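Local structure of enoyl-[acyl-carrier-protein] reductase [FMN] (Thermotoga maritima, 5GVH) at residues 25-30 / 201-206; 43-48 / 70-75; 103-108 / 129-134; 137-142 / 168-173. The protein is a FabK-type flavoprotein that binds FMN and probably uses NADH to reduce enoyl-acyl-carrier-protein substrates in bacterial fatty acid synthesis. All blocks are in the same frame, centred on the assembly; numbering follows the deposited sequence.

Contact 1 spans the largest part of the chain. It joins the start of helix 28-36 to the loop 201-206, and the other three contacts all lie in the sequence between its two halves. They follow one another without crossing. Contact 2 closes the stretch from strand 42-44 through helix 50-61 to strand 69-72 and touches contact 1 through Gly26 and Gly44. Contact 3 joins helices 102-110 and 122-131, closing the stretch through strand 114-119. Its Tyr104 packs on Leu74 of contact 2. Contact 4 pairs strands 136-139 and 167-170 and closes the stretch through helix 152-162. Contacts 2 and 4 share the parallel sheet of the TIM barrel and both reach FMN. Contact 3 lies on the outer layer, away from the FMN site.

Contact 1: residues 25-30 / 201-206; sequences AGTPTL and ESDVHP
The N-terminal cap of helix 28-36 in the TIM barrel meets the loop before helix 206-213, with Thr27 facing Asp203 and Leu30 on Ser202. Thr27 is the N-cap residue. Its OG1 accepts from Leu30 N at 3.2 Å in a nearly straight bond (167°). The same OG1 donates a weak hydrogen bond to Asp203 OD2 at 3.3 Å. The two side chains approach from opposite directions, and Thr27 CG2 rests 3.5 Å from both Asp203 OD1 and OD2. Thr27 holds OG1 between its backbone N and carbonyl carbon (chi1 64°), which lets it serve helix and carboxylate together. A valine here would probably leave Leu30 N without its cap and Asp203 without the hydroxyl.

Beside this polar pair the packing is apolar. Leu30 reaches across with CG anti to its backbone N (chi1 176°). Its CD1 presses on Ser202 CB at 3.4 Å, closer than usual for two carbons. Ser202 OG turns back to its own segment and weakly accepts from Val204 N. Glu201 leads its carboxylate away, to Val290 N. At the other end of the contact, Ala25 CB lies 4.2 Å from Val204 CG1.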
loop_
_atom_site.group_PDB
_atom_site.type_symbol
_atom_site.label_atom_id
_atom_site.label_comp_id
_atom_site.label_asym_id
_atom_site.label_seq_id
_atom_site.Cartn_x
_atom_site.Cartn_y
_atom_site.Cartn_z
ATOM N N ALA A 25 9.501 22.600 -2.630
ATOM C CA ALA A 25 10.576 21.611 -2.675
ATOM C C ALA A 25 10.901 21.266 -4.123
ATOM O O ALA A 25 12.029 20.850 -4.397
ATOM C CB ALA A 25 10.288 20.301 -1.916
ATOM N N GLY A 26 9.954 21.407 -5.046
ATOM C CA GLY A 26 10.234 21.140 -6.447
ATOM C C GLY A 26 10.783 22.338 -7.201
ATOM O O GLY A 26 10.102 22.918 -8.055
ATOM N N THR A 27 12.027 22.703 -6.900
ATOM C CA THR A 27 12.693 23.868 -7.468
ATOM C C THR A 27 13.165 23.607 -8.899
ATOM O O THR A 27 13.332 22.454 -9.314
ATOM C CB THR A 27 13.887 24.238 -6.593
ATOM O OG1 THR A 27 14.837 23.167 -6.626
ATOM C CG2 THR A 27 13.442 24.441 -5.145
ATOM N N PRO A 28 13.403 24.671 -9.681
ATOM C CA PRO A 28 13.993 24.473 -11.018
ATOM C C PRO A 28 15.341 23.770 -10.990
ATOM O O PRO A 28 15.662 23.032 -11.930
ATOM C CB PRO A 28 14.112 25.903 -11.558
ATOM C CG PRO A 28 13.047 26.656 -10.839
ATOM C CD PRO A 28 13.013 26.075 -9.459
ATOM N N THR A 29 16.137 23.970 -9.937
ATOM C CA THR A 29 17.425 23.290 -9.839
ATOM C C THR A 29 17.239 21.778 -9.723
ATOM O O THR A 29 17.836 21.004 -10.481
ATOM C CB THR A 29 18.217 23.833 -8.643
ATOM O OG1 THR A 29 18.330 25.255 -8.745
ATOM C CG2 THR A 29 19.609 23.240 -8.614
ATOM N N LEU A 30 16.392 21.334 -8.792
ATOM C CA LEU A 30 16.253 19.895 -8.591
ATOM C C LEU A 30 15.536 19.233 -9.770
ATOM O O LEU A 30 15.944 18.151 -10.216
ATOM C CB LEU A 30 15.562 19.630 -7.248
ATOM C CG LEU A 30 15.187 18.217 -6.791
ATOM C CD1 LEU A 30 15.377 18.023 -5.326
ATOM C CD2 LEU A 30 13.763 18.086 -6.975
ATOM N N GLU A 201 21.353 17.414 -4.984
ATOM C CA GLU A 201 20.880 18.548 -5.778
ATOM C C GLU A 201 19.729 19.300 -5.114
ATOM O O GLU A 201 19.464 20.445 -5.483
ATOM C CB GLU A 201 20.435 18.080 -7.164
ATOM C CG GLU A 201 21.550 17.594 -8.075
ATOM C CD GLU A 201 21.958 16.164 -7.812
ATOM O OE1 GLU A 201 21.498 15.590 -6.798
ATOM O OE2 GLU A 201 22.731 15.615 -8.630
ATOM N N SER A 202 19.032 18.677 -4.166
ATOM C CA SER A 202 17.963 19.339 -3.428
ATOM C C SER A 202 18.507 20.467 -2.567
ATOM O O SER A 202 19.600 20.378 -2.006
ATOM C CB SER A 202 17.239 18.328 -2.527
ATOM O OG SER A 202 16.136 18.919 -1.860
ATOM N N ASP A 203 17.709 21.519 -2.414
ATOM C CA ASP A 203 18.112 22.644 -1.584
ATOM C C ASP A 203 17.251 22.794 -0.339
ATOM O O ASP A 203 17.285 23.846 0.305
ATOM C CB ASP A 203 18.109 23.935 -2.404
ATOM C CG ASP A 203 16.825 24.133 -3.167
ATOM O OD1 ASP A 203 15.752 23.897 -2.576
ATOM O OD2 ASP A 203 16.896 24.511 -4.363
ATOM N N VAL A 204 16.476 21.768 0.017
ATOM C CA VAL A 204 15.755 21.822 1.280
ATOM C C VAL A 204 16.758 21.910 2.428
ATOM O O VAL A 204 17.917 21.489 2.318
ATOM C CB VAL A 204 14.825 20.610 1.453
ATOM C CG1 VAL A 204 13.708 20.647 0.430
ATOM C CG2 VAL A 204 15.611 19.311 1.328
ATOM N N HIS A 205 16.308 22.495 3.530
ATOM C CA HIS A 205 17.144 22.606 4.711
ATOM C C HIS A 205 17.693 21.228 5.071
ATOM O O HIS A 205 16.922 20.264 5.173
ATOM C CB HIS A 205 16.333 23.188 5.864
ATOM C CG HIS A 205 17.156 23.646 7.027
ATOM N ND1 HIS A 205 17.946 22.791 7.766
ATOM C CD2 HIS A 205 17.292 24.868 7.594
ATOM C CE1 HIS A 205 18.539 23.470 8.734
ATOM N NE2 HIS A 205 18.155 24.732 8.654
ATOM N N PRO A 206 19.009 21.082 5.236
ATOM C CA PRO A 206 19.582 19.744 5.461
ATOM C C PRO A 206 18.969 18.992 6.628
ATOM O O PRO A 206 19.130 17.767 6.707
ATOM C CB PRO A 206 21.073 20.034 5.698
ATOM C CG PRO A 206 21.147 21.510 5.960
ATOM C CD PRO A 206 20.046 22.121 5.162
#

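Contact 2: residues 43-48 / 70-75; sequences IGSGAM and VNIILV. With FMN (flavin mononucleotide), chain C.
Ile43 and Val70 pair in parallel where strand 42-44 meets strand 69-72, the two strands of a beta-alpha-beta unit whose helix is 50-61. Asn71 N donates to Ile43 O at 2.7 Å, and Val70 CA makes a CA-H...O contact with the same oxygen. On the helix side of the sheet, Ile43 CB lies 4.3 Å from Val70 CG2. Leu60 and Leu53 of helix 50-61 pack on these two residues.

Past the paired residues the chain turns at Ser45, the centre of an inverse gamma turn. Ser45 N donates to Asn71 O at 3.0 Å. Ser45 OG stands between its own backbone N and carbonyl carbon (chi1 77°). This turns the hydroxyl onto Asn71 O as well, in a bond modelled very short, so its length is doubtful. Ile72 CG1 lies alongside this OG at 3.7 Å.

Asn71 points to the other face of the sheet. With CG anti to N (chi1 173°), its side chain reaches the pyrimidine part of the flavin, CG being 3.8 Å from FMN N3. Ile73 CG1 packs on Gly46 CA at 4.0 Å, and Ile73 CD1 comes 3.2 Å from FMN N3.

The Ser45 N bond thus ties the turn to Asn71, whose side chain meets the flavin, and probably helps to position that residue beside the cofactor.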
loop_
_atom_site.group_PDB
_atom_site.type_symbol
_atom_site.label_atom_id
_atom_site.label_comp_id
_atom_site.label_asym_id
_atom_site.label_seq_id
_atom_site.Cartn_x
_atom_site.Cartn_y
_atom_site.Cartn_z
ATOM N N ILE A 43 8.423 21.165 -12.008
ATOM C CA ILE A 43 8.384 22.333 -11.129
ATOM C C ILE A 43 7.100 22.301 -10.311
ATOM O O ILE A 43 5.993 22.216 -10.868
ATOM C CB ILE A 43 8.476 23.637 -11.946
ATOM C CG1 ILE A 43 9.723 23.671 -12.834
ATOM C CG2 ILE A 43 8.469 24.847 -11.024
ATOM C CD1 ILE A 43 9.815 24.921 -13.724
ATOM N N GLY A 44 7.240 22.369 -8.983
ATOM C CA GLY A 44 6.094 22.465 -8.093
ATOM C C GLY A 44 5.604 23.891 -7.887
ATOM O O GLY A 44 6.176 24.642 -7.091
ATOM N N SER A 45 4.548 24.282 -8.599
ATOM C CA SER A 45 3.978 25.624 -8.461
ATOM C C SER A 45 3.001 25.699 -7.296
ATOM O O SER A 45 1.908 26.241 -7.429
ATOM C CB SER A 45 3.291 26.034 -9.756
ATOM O OG SER A 45 2.025 25.395 -9.866
ATOM N N GLY A 46 3.370 25.140 -6.147
ATOM C CA GLY A 46 2.460 25.118 -5.021
ATOM C C GLY A 46 2.074 26.496 -4.529
ATOM O O GLY A 46 0.890 26.857 -4.521
ATOM N N ALA A 47 3.061 27.282 -4.127
ATOM C CA ALA A 47 2.809 28.610 -3.586
ATOM C C ALA A 47 3.380 29.699 -4.487
ATOM O O ALA A 47 3.876 30.720 -4.011
ATOM C CB ALA A 47 3.369 28.722 -2.172
ATOM N N MET A 48 3.318 29.495 -5.803
ATOM C CA MET A 48 3.870 30.435 -6.770
ATOM C C MET A 48 2.769 31.301 -7.361
ATOM O O MET A 48 1.673 30.814 -7.657
ATOM C CB MET A 48 4.597 29.716 -7.911
ATOM C CG MET A 48 5.912 29.070 -7.535
ATOM S SD MET A 48 6.738 28.387 -8.986
ATOM C CE MET A 48 8.220 27.751 -8.215
ATOM N N VAL A 70 5.254 20.921 -15.149
ATOM C CA VAL A 70 4.868 21.836 -14.082
ATOM C C VAL A 70 3.667 21.244 -13.363
ATOM O O VAL A 70 2.769 20.689 -14.009
ATOM C CB VAL A 70 4.548 23.247 -14.623
ATOM C CG1 VAL A 70 3.980 24.143 -13.521
ATOM C CG2 VAL A 70 5.798 23.870 -15.250
ATOM N N ASN A 71 3.661 21.347 -12.033
ATOM C CA ASN A 71 2.571 20.852 -11.196
ATOM C C ASN A 71 1.747 22.017 -10.656
ATOM O O ASN A 71 2.299 22.935 -10.043
ATOM C CB ASN A 71 3.101 20.025 -10.024
ATOM C CG ASN A 71 1.997 19.643 -9.029
ATOM O OD1 ASN A 71 1.221 18.730 -9.285
ATOM N ND2 ASN A 71 1.924 20.346 -7.902
ATOM N N ILE A 72 0.428 21.950 -10.842
ATOM C CA ILE A 72 -0.501 22.984 -10.393
ATOM C C ILE A 72 -1.495 22.408 -9.382
ATOM O O ILE A 72 -2.123 21.369 -9.639
ATOM C CB ILE A 72 -1.255 23.600 -11.582
ATOM C CG1 ILE A 72 -0.260 24.280 -12.542
ATOM C CG2 ILE A 72 -2.313 24.563 -11.061
ATOM C CD1 ILE A 72 -0.804 24.546 -13.938
ATOM N N ILE A 73 -1.672 23.110 -8.257
ATOM C CA ILE A 73 -2.704 22.775 -7.274
ATOM C C ILE A 73 -4.016 23.452 -7.667
ATOM O O ILE A 73 -4.109 24.685 -7.681
ATOM C CB ILE A 73 -2.293 23.196 -5.856
ATOM C CG1 ILE A 73 -0.837 22.858 -5.596
ATOM C CG2 ILE A 73 -3.124 22.443 -4.829
ATOM C CD1 ILE A 73 -0.571 21.396 -5.671
ATOM N N LEU A 74 -5.044 22.644 -7.943
ATOM C CA LEU A 74 -6.354 23.160 -8.327
ATOM C C LEU A 74 -6.951 24.109 -7.293
ATOM O O LEU A 74 -7.767 24.963 -7.652
ATOM C CB LEU A 74 -7.310 21.996 -8.563
ATOM C CG LEU A 74 -6.897 21.102 -9.726
ATOM C CD1 LEU A 74 -7.775 19.854 -9.780
ATOM C CD2 LEU A 74 -6.957 21.875 -11.037
ATOM N N VAL A 75 -6.551 23.984 -6.027
ATOM C CA VAL A 75 -7.080 24.800 -4.940
ATOM C C VAL A 75 -6.373 26.152 -4.887
ATOM O O VAL A 75 -6.728 27.016 -4.078
ATOM C CB VAL A 75 -6.957 24.049 -3.594
ATOM C CG1 VAL A 75 -5.558 24.160 -3.023
ATOM C CG2 VAL A 75 -7.981 24.564 -2.611
HETATM N N1 FMN C . 1.810 16.536 -4.981
HETATM C C2 FMN C . 1.055 17.473 -5.671
HETATM O O2 FMN C . 0.239 17.149 -6.535
HETATM N N3 FMN C . 1.210 18.803 -5.390
HETATM C C4 FMN C . 2.108 19.221 -4.438
HETATM O O4 FMN C . 2.213 20.426 -4.209
HETATM C C4A FMN C . 2.868 18.287 -3.744
HETATM N N5 FMN C . 3.770 18.707 -2.787
HETATM C C5A FMN C . 4.543 17.781 -2.113
HETATM C C6 FMN C . 5.457 18.226 -1.164
HETATM C C7 FMN C . 6.243 17.320 -0.473
HETATM C C7M FMN C . 7.217 17.825 0.552
HETATM C C8 FMN C . 6.116 15.951 -0.731
HETATM C C8M FMN C . 6.957 14.959 0.023
HETATM C C9 FMN C . 5.200 15.503 -1.683
HETATM C C9A FMN C . 4.406 16.418 -2.383
HETATM N N10 FMN C . 3.492 15.994 -3.344
HETATM C C10 FMN C . 2.720 16.929 -4.019
HETATM C "C1'" FMN C . 3.342 14.529 -3.651
HETATM C "C2'" FMN C . 4.402 14.114 -4.669
HETATM O "O2'" FMN C . 4.138 14.744 -5.900
HETATM C "C3'" FMN C . 4.414 12.612 -4.921
HETATM O "O3'" FMN C . 3.237 12.269 -5.619
HETATM C "C4'" FMN C . 4.562 11.810 -3.632
HETATM O "O4'" FMN C . 5.676 12.313 -2.935
HETATM C "C5'" FMN C . 4.842 10.338 -3.911
HETATM O "O5'" FMN C . 5.095 9.657 -2.694
HETATM P P FMN C . 6.583 9.304 -2.153
HETATM O O1P FMN C . 6.491 8.030 -1.329
HETATM O O2P FMN C . 7.569 9.120 -3.280
HETATM O O3P FMN C . 7.029 10.411 -1.226
#

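Contact 3: residues 103-108 / 129-134; sequences KYIREL and ERAGAD
This is plain helix-to-helix-end packing on the outer layer of the TIM barrel, between Ile105 and Arg106 of helix 102-110 and the end of helix 122-131 at Ala131 and Gly132. Strand 114-119 connects the two helices in the chain. No hydrogen bond joins the two segments.

Ile105 carries most of the contact. Its CG2 lies anti to the backbone N and meets Ala131 O at 3.3 Å. The same methyl lies 3.8 Å from Gly132 C. The other branch, CG1, packs on Ala131 CB at 4.0 Å. Ile105 thus straddles the last turn, one branch on a methyl and the other on a carbonyl. Val115 of strand 114-119 also touches Ile105, while Ala133 packs on Pro117 of that strand.

Gly132 leaves the helix with a positive phi (125°). A side chain at this position would run into Ile105 CG2 and the carbonyl of the residue before, and its absence lets the isoleucine come close.

At the exposed margin Arg106 bends at chi2 and chi3, which brings its guanidinium over to the helix end. It meets Ala131 O obliquely, with NH2 3.7 Å away, too far for a hydrogen bond. Lys109 NZ hydrogen-bonds Gly132 O.

The contact is therefore held by van der Waals packing of Ile105 on a methyl and a carbonyl. The positive charge of Arg106 near a C-terminal helix carbonyl is likely to add a modest electrostatic attraction.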
loop_
_atom_site.group_PDB
_atom_site.type_symbol
_atom_site.label_atom_id
_atom_site.label_comp_id
_atom_site.label_asym_id
_atom_site.label_seq_id
_atom_site.Cartn_x
_atom_site.Cartn_y
_atom_site.Cartn_z
ATOM N N LYS A 103 -11.607 21.085 -16.193
ATOM C CA LYS A 103 -11.763 22.422 -16.752
ATOM C C LYS A 103 -10.505 22.941 -17.433
ATOM O O LYS A 103 -10.579 23.954 -18.139
ATOM C CB LYS A 103 -12.192 23.389 -15.649
ATOM C CG LYS A 103 -11.332 23.292 -14.394
ATOM C CD LYS A 103 -10.883 24.666 -13.914
ATOM C CE LYS A 103 -12.057 25.584 -13.668
ATOM N NZ LYS A 103 -11.634 26.908 -13.115
ATOM N N TYR A 104 -9.361 22.285 -17.251
ATOM C CA TYR A 104 -8.119 22.739 -17.854
ATOM C C TYR A 104 -7.599 21.826 -18.953
ATOM O O TYR A 104 -6.658 22.214 -19.655
ATOM C CB TYR A 104 -7.030 22.878 -16.785
ATOM C CG TYR A 104 -7.297 23.915 -15.722
ATOM C CD1 TYR A 104 -7.128 23.606 -14.374
ATOM C CD2 TYR A 104 -7.696 25.199 -16.058
ATOM C CE1 TYR A 104 -7.357 24.545 -13.395
ATOM C CE2 TYR A 104 -7.925 26.148 -15.085
ATOM C CZ TYR A 104 -7.751 25.822 -13.757
ATOM O OH TYR A 104 -7.979 26.769 -12.782
ATOM N N ILE A 105 -8.162 20.623 -19.108
ATOM C CA ILE A 105 -7.607 19.653 -20.051
ATOM C C ILE A 105 -7.577 20.240 -21.454
ATOM O O ILE A 105 -6.521 20.339 -22.089
ATOM C CB ILE A 105 -8.408 18.337 -20.026
ATOM C CG1 ILE A 105 -8.615 17.839 -18.600
ATOM C CG2 ILE A 105 -7.701 17.272 -20.863
ATOM C CD1 ILE A 105 -7.354 17.534 -17.891
ATOM N N ARG A 106 -8.741 20.669 -21.939
ATOM C CA ARG A 106 -8.901 20.951 -23.364
ATOM C C ARG A 106 -7.960 22.058 -23.845
ATOM O O ARG A 106 -7.302 21.917 -24.881
ATOM C CB ARG A 106 -10.353 21.313 -23.660
ATOM C CG ARG A 106 -10.615 21.592 -25.120
ATOM C CD ARG A 106 -10.225 20.392 -25.973
ATOM N NE ARG A 106 -11.120 19.257 -25.754
ATOM C CZ ARG A 106 -10.720 18.037 -25.399
ATOM N NH1 ARG A 106 -9.429 17.777 -25.226
ATOM N NH2 ARG A 106 -11.614 17.068 -25.224
ATOM N N GLU A 107 -7.883 23.171 -23.110
ATOM C CA GLU A 107 -7.021 24.259 -23.553
ATOM C C GLU A 107 -5.542 23.886 -23.477
ATOM O O GLU A 107 -4.755 24.331 -24.319
ATOM C CB GLU A 107 -7.307 25.530 -22.749
ATOM C CG GLU A 107 -6.789 25.534 -21.319
ATOM C CD GLU A 107 -6.847 26.922 -20.689
ATOM O OE1 GLU A 107 -6.857 27.919 -21.450
ATOM O OE2 GLU A 107 -6.862 27.017 -19.441
ATOM N N LEU A 108 -5.138 23.074 -22.493
ATOM C CA LEU A 108 -3.754 22.607 -22.460
ATOM C C LEU A 108 -3.459 21.672 -23.627
ATOM O O LEU A 108 -2.374 21.740 -24.216
ATOM C CB LEU A 108 -3.460 21.925 -21.120
ATOM C CG LEU A 108 -3.263 22.867 -19.922
ATOM C CD1 LEU A 108 -3.538 22.175 -18.597
ATOM C CD2 LEU A 108 -1.855 23.456 -19.914
ATOM N N GLU A 129 -9.609 10.461 -18.003
ATOM C CA GLU A 129 -9.187 9.769 -19.213
ATOM C C GLU A 129 -10.052 10.208 -20.389
ATOM O O GLU A 129 -9.557 10.402 -21.499
ATOM C CB GLU A 129 -9.280 8.254 -19.026
ATOM C CG GLU A 129 -9.255 7.465 -20.325
ATOM C CD GLU A 129 -9.150 5.970 -20.097
ATOM O OE1 GLU A 129 -8.047 5.415 -20.284
ATOM O OE2 GLU A 129 -10.171 5.351 -19.730
ATOM N N ARG A 130 -11.347 10.364 -20.134
ATOM C CA ARG A 130 -12.279 10.828 -21.153
ATOM C C ARG A 130 -12.090 12.321 -21.391
ATOM O O ARG A 130 -11.998 12.771 -22.534
ATOM C CB ARG A 130 -13.720 10.538 -20.735
ATOM C CG ARG A 130 -14.196 9.135 -21.074
ATOM C CD ARG A 130 -15.414 8.751 -20.251
ATOM N NE ARG A 130 -16.622 9.427 -20.712
ATOM C CZ ARG A 130 -17.381 10.205 -19.948
ATOM N NH1 ARG A 130 -17.058 10.408 -18.678
ATOM N NH2 ARG A 130 -18.463 10.781 -20.453
ATOM N N ALA A 131 -12.030 13.084 -20.305
ATOM C CA ALA A 131 -11.802 14.515 -20.389
ATOM C C ALA A 131 -10.659 14.822 -21.346
ATOM O O ALA A 131 -10.578 15.940 -21.863
ATOM C CB ALA A 131 -11.535 15.083 -18.993
ATOM N N GLY A 132 -9.800 13.841 -21.623
ATOM C CA GLY A 132 -8.758 13.989 -22.616
ATOM C C GLY A 132 -7.355 13.712 -22.114
ATOM O O GLY A 132 -6.406 13.761 -22.899
ATOM N N ALA A 133 -7.212 13.395 -20.827
ATOM C CA ALA A 133 -5.893 13.258 -20.214
ATOM C C ALA A 133 -5.005 12.267 -20.973
ATOM O O ALA A 133 -5.479 11.271 -21.528
ATOM C CB ALA A 133 -6.048 12.827 -18.753
ATOM N N ASP A 134 -3.695 12.552 -20.992
ATOM C CA ASP A 134 -2.755 11.739 -21.768
ATOM C C ASP A 134 -2.223 10.565 -20.969
ATOM O O ASP A 134 -1.875 9.525 -21.538
ATOM C CB ASP A 134 -1.577 12.588 -22.242
ATOM C CG ASP A 134 -2.011 13.821 -22.984
ATOM O OD1 ASP A 134 -2.107 14.894 -22.354
ATOM O OD2 ASP A 134 -2.246 13.703 -24.202
#

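Contact 4: residues 137-142 / 168-173; sequences IAEGME and IAAGGI. With FMN (flavin mononucleotide), chain C.
Ile137, Ala138 and Glu139 pair in parallel with Ile168, Ala169 and Ala170, where strands 136-139 and 167-170 run side by side in the wall of the TIM barrel. This part is tight. Ala138 N donates to Ile168 O, Ala170 N to Ala138 O and Gly140 N to Ala170 O, all at 2.9 Å. On the face that bears Glu139, Ile137 crosses Ile168 obliquely, and Ile137 CG2 packs on Ala170 CB at 3.7 Å.

Beyond the strands the segments are less closely joined, though still buried. No hydrogen bond links them past Gly140. Glu142 CG lies 3.6 Å from Gly171 O, but its carboxylate turns elsewhere: OE1 accepts from Thr152 N and OE2 bonds to Thr151 OG1 of the second subunit. Gly171 and Gly172 both have positive phi, and a side chain on either would collide with the facing loop.

These strand ends form part of the FMN site. Glu139 runs out extended, with CG anti to N (chi1 -174°), and its OE2 accepts from FMN O3' at 2.7 Å. Gly172 N gives the phosphate oxygen O1P of FMN a straight bond of 2.9 Å (168°). With an alanine in place of Glu139, the ribityl O3' is likely to lose this acceptor and be freer to turn.

The pair is flanked by strand 114-119 beside 136-139 and by strand 190-192 beside 167-170. On the other face, helix 152-162 covers Ala138 with Leu155 and Ala169 with Val156.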
loop_
_atom_site.group_PDB
_atom_site.type_symbol
_atom_site.label_atom_id
_atom_site.label_comp_id
_atom_site.label_asym_id
_atom_site.label_seq_id
_atom_site.Cartn_x
_atom_site.Cartn_y
_atom_site.Cartn_z
ATOM N N ILE A 137 -1.480 9.724 -13.022
ATOM C CA ILE A 137 -0.658 9.355 -11.878
ATOM C C ILE A 137 -1.577 8.796 -10.799
ATOM O O ILE A 137 -2.377 9.537 -10.214
ATOM C CB ILE A 137 0.140 10.552 -11.356
ATOM C CG1 ILE A 137 1.200 10.959 -12.374
ATOM C CG2 ILE A 137 0.788 10.223 -10.011
ATOM C CD1 ILE A 137 1.650 12.396 -12.222
ATOM N N ALA A 138 -1.465 7.493 -10.527
ATOM C CA ALA A 138 -2.223 6.849 -9.455
ATOM C C ALA A 138 -1.383 6.873 -8.184
ATOM O O ALA A 138 -0.373 6.166 -8.086
ATOM C CB ALA A 138 -2.597 5.417 -9.826
ATOM N N GLU A 139 -1.798 7.680 -7.208
ATOM C CA GLU A 139 -1.000 7.947 -6.015
ATOM C C GLU A 139 -1.630 7.287 -4.791
ATOM O O GLU A 139 -2.709 7.694 -4.346
ATOM C CB GLU A 139 -0.855 9.445 -5.770
ATOM C CG GLU A 139 0.103 9.710 -4.623
ATOM C CD GLU A 139 0.009 11.110 -4.079
ATOM O OE1 GLU A 139 -0.944 11.390 -3.325
ATOM O OE2 GLU A 139 0.907 11.919 -4.375
ATOM N N GLY A 140 -0.936 6.314 -4.224
ATOM C CA GLY A 140 -1.421 5.648 -3.034
ATOM C C GLY A 140 -1.267 6.502 -1.790
ATOM O O GLY A 140 -0.549 7.506 -1.753
ATOM N N MET A 141 -1.950 6.063 -0.731
ATOM C CA MET A 141 -2.027 6.823 0.509
ATOM C C MET A 141 -0.726 6.822 1.306
ATOM O O MET A 141 -0.596 7.615 2.243
ATOM C CB MET A 141 -3.142 6.258 1.399
ATOM C CG MET A 141 -2.683 5.037 2.183
ATOM S SD MET A 141 -3.750 4.704 3.588
ATOM C CE MET A 141 -5.204 4.201 2.716
ATOM N N GLU A 142 0.210 5.920 1.007
ATOM C CA GLU A 142 1.515 5.971 1.658
ATOM C C GLU A 142 2.389 7.111 1.150
ATOM O O GLU A 142 3.498 7.293 1.662
ATOM C CB GLU A 142 2.266 4.642 1.496
ATOM C CG GLU A 142 2.414 4.140 0.070
ATOM C CD GLU A 142 1.205 3.336 -0.375
ATOM O OE1 GLU A 142 0.111 3.935 -0.488
ATOM O OE2 GLU A 142 1.344 2.102 -0.570
ATOM N N ILE A 168 0.810 5.841 -14.080
ATOM C CA ILE A 168 2.093 6.126 -13.445
ATOM C C ILE A 168 1.922 5.941 -11.942
ATOM O O ILE A 168 1.174 6.687 -11.294
ATOM C CB ILE A 168 2.597 7.542 -13.778
ATOM C CG1 ILE A 168 2.652 7.739 -15.296
ATOM C CG2 ILE A 168 3.965 7.796 -13.171
ATOM C CD1 ILE A 168 3.063 9.151 -15.705
ATOM N N ALA A 169 2.617 4.961 -11.391
ATOM C CA ALA A 169 2.462 4.636 -9.984
ATOM C C ALA A 169 3.219 5.648 -9.147
ATOM O O ALA A 169 4.373 5.961 -9.448
ATOM C CB ALA A 169 2.978 3.225 -9.704
ATOM N N ALA A 170 2.574 6.140 -8.082
ATOM C CA ALA A 170 3.194 7.068 -7.142
ATOM C C ALA A 170 2.842 6.681 -5.710
ATOM O O ALA A 170 1.747 6.180 -5.432
ATOM C CB ALA A 170 2.763 8.520 -7.399
ATOM N N GLY A 171 3.774 6.942 -4.795
ATOM C CA GLY A 171 3.530 6.645 -3.395
ATOM C C GLY A 171 4.182 5.360 -2.925
ATOM O O GLY A 171 3.732 4.251 -3.245
ATOM N N GLY A 172 5.262 5.504 -2.161
ATOM C CA GLY A 172 5.992 4.365 -1.649
ATOM C C GLY A 172 7.093 3.833 -2.541
ATOM O O GLY A 172 7.713 2.821 -2.178
ATOM N N ILE A 173 7.366 4.464 -3.697
ATOM C CA ILE A 173 8.411 3.984 -4.599
ATOM C C ILE A 173 9.719 4.698 -4.276
ATOM O O ILE A 173 9.799 5.935 -4.336
ATOM C CB ILE A 173 8.035 4.184 -6.079
ATOM C CG1 ILE A 173 6.836 3.329 -6.489
ATOM C CG2 ILE A 173 9.188 3.740 -6.949
ATOM C CD1 ILE A 173 5.503 4.026 -6.431
HETATM N N1 FMN C . 1.810 16.536 -4.981
HETATM C C2 FMN C . 1.055 17.473 -5.671
HETATM O O2 FMN C . 0.239 17.149 -6.535
HETATM N N3 FMN C . 1.210 18.803 -5.390
HETATM C C4 FMN C . 2.108 19.221 -4.438
HETATM O O4 FMN C . 2.213 20.426 -4.209
HETATM C C4A FMN C . 2.868 18.287 -3.744
HETATM N N5 FMN C . 3.770 18.707 -2.787
HETATM C C5A FMN C . 4.543 17.781 -2.113
HETATM C C6 FMN C . 5.457 18.226 -1.164
HETATM C C7 FMN C . 6.243 17.320 -0.473
HETATM C C7M FMN C . 7.217 17.825 0.552
HETATM C C8 FMN C . 6.116 15.951 -0.731
HETATM C C8M FMN C . 6.957 14.959 0.023
HETATM C C9 FMN C . 5.200 15.503 -1.683
HETATM C C9A FMN C . 4.406 16.418 -2.383
HETATM N N10 FMN C . 3.492 15.994 -3.344
HETATM C C10 FMN C . 2.720 16.929 -4.019
HETATM C "C1'" FMN C . 3.342 14.529 -3.651
HETATM C "C2'" FMN C . 4.402 14.114 -4.669
HETATM O "O2'" FMN C . 4.138 14.744 -5.900
HETATM C "C3'" FMN C . 4.414 12.612 -4.921
HETATM O "O3'" FMN C . 3.237 12.269 -5.619
HETATM C "C4'" FMN C . 4.562 11.810 -3.632
HETATM O "O4'" FMN C . 5.676 12.313 -2.935
HETATM C "C5'" FMN C . 4.842 10.338 -3.911
HETATM O "O5'" FMN C . 5.095 9.657 -2.694
HETATM P P FMN C . 6.583 9.304 -2.153
HETATM O O1P FMN C . 6.491 8.030 -1.329
HETATM O O2P FMN C . 7.569 9.120 -3.280
HETATM O O3P FMN C . 7.029 10.411 -1.226
#